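Side-chain contacts in beta-1,4-galactanase (Thielavia heterothallica, PDB 1HJS), which hydrolyses the beta-1,4-galactosidic linkages of type I arabinogalactans as a glycoside hydrolase of family 53: residues A[92-95]-A[99-102]; A[130-135]-A[159-164]. All coordinates share one frame; numbering follows the deposited sequence.

In the fold
Both contacts lie on the same side of the chain's centre, about 15 Å apart between centres, but at different depths. Contact 1 is a thin surface touch within the loop from strand 75-80 to helix 102-122: one methionine laid against backbone and a serine. Contact 2 lies in the buried layer between barrel and helices, where strand 129-132 meets helix 150-165 chiefly through aliphatic side chains. Helix 102-122 is common to both: contact 1 leads into its first turn, and its side borders contact 2. They also meet directly, since NE2 of Gln-92 probably donates a hydrogen bond to the backbone O of Asn-134, 3.2 Å away, next to Glu-135, the probable proton donor.

Contact 1: residues A[92-95]-A[99-102]; sequences QTMP and PSDI
Met-94 carries the van der Waals contact, and the end of its side chain does the touching. Its CE methyl lies 3.9 Å from the carbonyl O of Pro-99, with SD only slightly farther from the same atom. The Pro-99 carbonyl directs its oxygen toward this end of the methionine, so methyl and sulfur both meet it from the oxygen side rather than from behind the carbonyl carbon. The same methyl reaches on to the neighbouring residue, 4.2 Å from Ser-100 CA, and approaches Ser-100 OG more loosely. Ser-100 is thus met at its backbone and, at longer range, at its hydroxyl, while Pro-99 offers its carbonyl and not its ring.

The shape of the methionine explains this reach. Its chain starts off with CG opposite the backbone N (chi1 -173°), then bends at chi2 and again at chi3; the second bend folds the terminal methyl back toward CB instead of leaving the chain extended. The two backbones stay well apart, Met-94 CA facing Ser-100 CA at 8.2 Å. In all, 87 Å² is buried.

The segments belong to one loop of the TIM barrel, the long excursion that leaves the C-terminal end of strand 75-80 and leads into helix 102-122.

On the polar side, the contact buries Pro-99 O without a hydrogen-bonding partner in the model, whereas Ser-100 O accepts a hydrogen bond from Thr-144 OG1. Asp-101 directs its CB away from the other segment and N-caps helix 102-122, OD2 taking the backbone N of Asn-104.

Pro-99 likewise directs its CB away from the methionine, and its ring packs on Asn-104 and Lys-108, while Met-94 also rests on Leu-105.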
# COMPACT_ATOMS: atom_id res chain seq x y z
N GLN A 92 6.20 -7.68 12.44
CA GLN A 92 4.86 -7.23 12.79
C GLN A 92 4.97 -6.97 14.29
O GLN A 92 4.31 -7.61 15.12
CB GLN A 92 3.81 -8.31 12.50
CG GLN A 92 3.60 -8.64 11.02
CD GLN A 92 2.88 -7.54 10.24
OE1 GLN A 92 2.03 -6.84 10.79
NE2 GLN A 92 3.20 -7.41 8.96
N THR A 93 5.85 -6.03 14.63
CA THR A 93 6.13 -5.68 16.01
C THR A 93 4.98 -5.00 16.73
O THR A 93 4.46 -3.98 16.28
CB THR A 93 7.38 -4.80 16.09
OG1 THR A 93 8.45 -5.45 15.37
CG2 THR A 93 7.81 -4.61 17.54
N MET A 94 4.62 -5.58 17.86
CA MET A 94 3.54 -5.07 18.70
C MET A 94 3.77 -3.61 19.06
O MET A 94 4.88 -3.22 19.43
CB MET A 94 3.48 -5.91 19.98
CG MET A 94 2.30 -5.61 20.88
SD MET A 94 0.81 -6.30 20.18
CE MET A 94 1.02 -8.04 20.62
N PRO A 95 2.73 -2.78 18.95
CA PRO A 95 2.92 -1.37 19.31
C PRO A 95 3.27 -1.33 20.80
O PRO A 95 2.75 -2.14 21.57
CB PRO A 95 1.55 -0.76 19.03
CG PRO A 95 1.03 -1.59 17.90
CD PRO A 95 1.42 -2.99 18.31
N PRO A 99 -1.33 -4.86 24.92
CA PRO A 99 -1.36 -6.16 25.60
C PRO A 99 -1.14 -7.33 24.63
O PRO A 99 -1.48 -7.23 23.45
CB PRO A 99 -2.74 -6.18 26.23
CG PRO A 99 -3.57 -5.45 25.21
CD PRO A 99 -2.68 -4.27 24.85
N SER A 100 -0.59 -8.43 25.15
CA SER A 100 -0.31 -9.61 24.33
C SER A 100 -1.43 -10.64 24.26
O SER A 100 -1.56 -11.35 23.26
CB SER A 100 0.96 -10.30 24.82
OG SER A 100 2.10 -9.50 24.61
N ASP A 101 -2.23 -10.76 25.32
CA ASP A 101 -3.29 -11.76 25.31
C ASP A 101 -4.34 -11.40 24.26
O ASP A 101 -4.73 -10.24 24.13
CB ASP A 101 -3.94 -11.88 26.70
CG ASP A 101 -4.71 -10.65 27.09
OD1 ASP A 101 -4.08 -9.62 27.41
OD2 ASP A 101 -5.96 -10.71 27.08
N ILE A 102 -4.80 -12.40 23.53
CA ILE A 102 -5.78 -12.20 22.46
C ILE A 102 -7.03 -11.40 22.84
O ILE A 102 -7.44 -10.51 22.10
CB ILE A 102 -6.19 -13.55 21.83
CG1 ILE A 102 -7.11 -13.31 20.63
CG2 ILE A 102 -6.85 -14.45 22.87
CD1 ILE A 102 -6.47 -12.51 19.50

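Contact 2: residues A[130-135]-A[159-164]; sequences VSIGNE and SAAWGI
Strand 130-132 and helix 159-164 run nearly antiparallel, their axes 9.1 Å apart at closest and 152° between their directions, and Ile-132 CA comes within 6.3 Å of Ala-160 CA. At the end of the strand the chain folds through an inverse gamma turn centred on Ile-132, closed by a weak bond from Gly-133 N to Ser-131 O.

Ile-132 holds the near end of the contact. Its CG2 branch sits on the methyl of Ala-160, CG2 to CB 3.7 Å, while CG1, wedged between the backbone N and the carbonyl carbon (chi1 48°), sends CD1 along to Ala-161 CB at 4.4 Å. The small size of the alanines is consistent with the closer approach here. One helical turn on from Ala-160, Ile-164 meets Val-130 tip to tip, CD1 to CG1 at 4.0 Å. Ile-175 of strand 174-179 and Leu-109 of helix 102-122 extend this apolar layer, and Ile-164 also touches Thr-113.

Helix 150-165 links parallel neighbours 129-132 and 174-179, so the contact is the strand-to-helix half of a beta-alpha-beta crossover in the TIM barrel; just past it come Asn-134 and Glu-135, placed after the fourth strand as in clan GH-A.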
# COMPACT_ATOMS: atom_id res chain seq x y z
N VAL A 130 -9.00 1.67 3.32
CA VAL A 130 -8.29 1.49 4.58
C VAL A 130 -7.84 0.03 4.63
O VAL A 130 -8.67 -0.87 4.52
CB VAL A 130 -9.19 1.75 5.81
CG1 VAL A 130 -8.43 1.39 7.09
CG2 VAL A 130 -9.61 3.21 5.85
N SER A 131 -6.54 -0.20 4.77
CA SER A 131 -6.08 -1.58 4.87
C SER A 131 -5.86 -1.86 6.35
O SER A 131 -5.26 -1.05 7.06
CB SER A 131 -4.77 -1.80 4.09
OG SER A 131 -3.66 -1.17 4.70
N ILE A 132 -6.38 -2.98 6.82
CA ILE A 132 -6.20 -3.36 8.21
C ILE A 132 -4.95 -4.24 8.27
O ILE A 132 -5.03 -5.47 8.31
CB ILE A 132 -7.45 -4.11 8.76
CG1 ILE A 132 -7.90 -5.20 7.78
CG2 ILE A 132 -8.58 -3.11 8.97
CD1 ILE A 132 -9.14 -5.95 8.24
N GLY A 133 -3.80 -3.57 8.25
CA GLY A 133 -2.52 -4.25 8.28
C GLY A 133 -1.76 -4.03 6.98
O GLY A 133 -2.35 -3.70 5.95
N ASN A 134 -0.44 -4.22 7.03
CA ASN A 134 0.40 -4.06 5.85
C ASN A 134 1.15 -5.37 5.64
O ASN A 134 1.90 -5.80 6.53
CB ASN A 134 1.40 -2.92 6.04
CG ASN A 134 2.22 -2.65 4.79
OD1 ASN A 134 1.76 -2.00 3.85
ND2 ASN A 134 3.44 -3.16 4.76
N GLU A 135 0.95 -6.00 4.49
CA GLU A 135 1.59 -7.27 4.15
C GLU A 135 1.53 -8.25 5.32
O GLU A 135 2.56 -8.73 5.79
CB GLU A 135 3.05 -7.04 3.74
CG GLU A 135 3.21 -6.10 2.55
CD GLU A 135 4.62 -6.10 1.98
OE1 GLU A 135 5.56 -6.43 2.73
OE2 GLU A 135 4.79 -5.75 0.79
N SER A 159 -11.98 -7.64 14.52
CA SER A 159 -12.03 -6.49 15.43
C SER A 159 -11.63 -5.21 14.72
O SER A 159 -12.26 -4.17 14.91
CB SER A 159 -11.12 -6.72 16.63
OG SER A 159 -11.59 -7.80 17.43
N ALA A 160 -10.57 -5.28 13.91
CA ALA A 160 -10.09 -4.11 13.17
C ALA A 160 -11.16 -3.65 12.18
O ALA A 160 -11.46 -2.46 12.09
CB ALA A 160 -8.80 -4.45 12.43
N ALA A 161 -11.73 -4.59 11.45
CA ALA A 161 -12.76 -4.27 10.47
C ALA A 161 -13.93 -3.56 11.14
O ALA A 161 -14.43 -2.55 10.63
CB ALA A 161 -13.24 -5.53 9.77
N TRP A 162 -14.39 -4.08 12.27
CA TRP A 162 -15.51 -3.45 12.94
C TRP A 162 -15.16 -2.15 13.64
O TRP A 162 -16.04 -1.36 13.98
CB TRP A 162 -16.19 -4.44 13.89
CG TRP A 162 -17.05 -5.37 13.09
CD1 TRP A 162 -16.67 -6.53 12.48
CD2 TRP A 162 -18.40 -5.13 12.68
NE1 TRP A 162 -17.69 -7.02 11.71
CE2 TRP A 162 -18.77 -6.18 11.81
CE3 TRP A 162 -19.33 -4.12 12.96
CZ2 TRP A 162 -20.03 -6.25 11.22
CZ3 TRP A 162 -20.59 -4.19 12.36
CH2 TRP A 162 -20.92 -5.25 11.50
N GLY A 163 -13.87 -1.92 13.85
CA GLY A 163 -13.45 -0.66 14.45
C GLY A 163 -13.76 0.40 13.41
O GLY A 163 -14.08 1.55 13.74
N ILE A 164 -13.66 0.02 12.14
CA ILE A 164 -13.94 0.92 11.03
C ILE A 164 -15.45 1.05 10.86
O ILE A 164 -15.99 2.16 10.78
CB ILE A 164 -13.36 0.38 9.70
CG1 ILE A 164 -11.83 0.33 9.77
CG2 ILE A 164 -13.81 1.27 8.54
CD1 ILE A 164 -11.19 1.68 10.00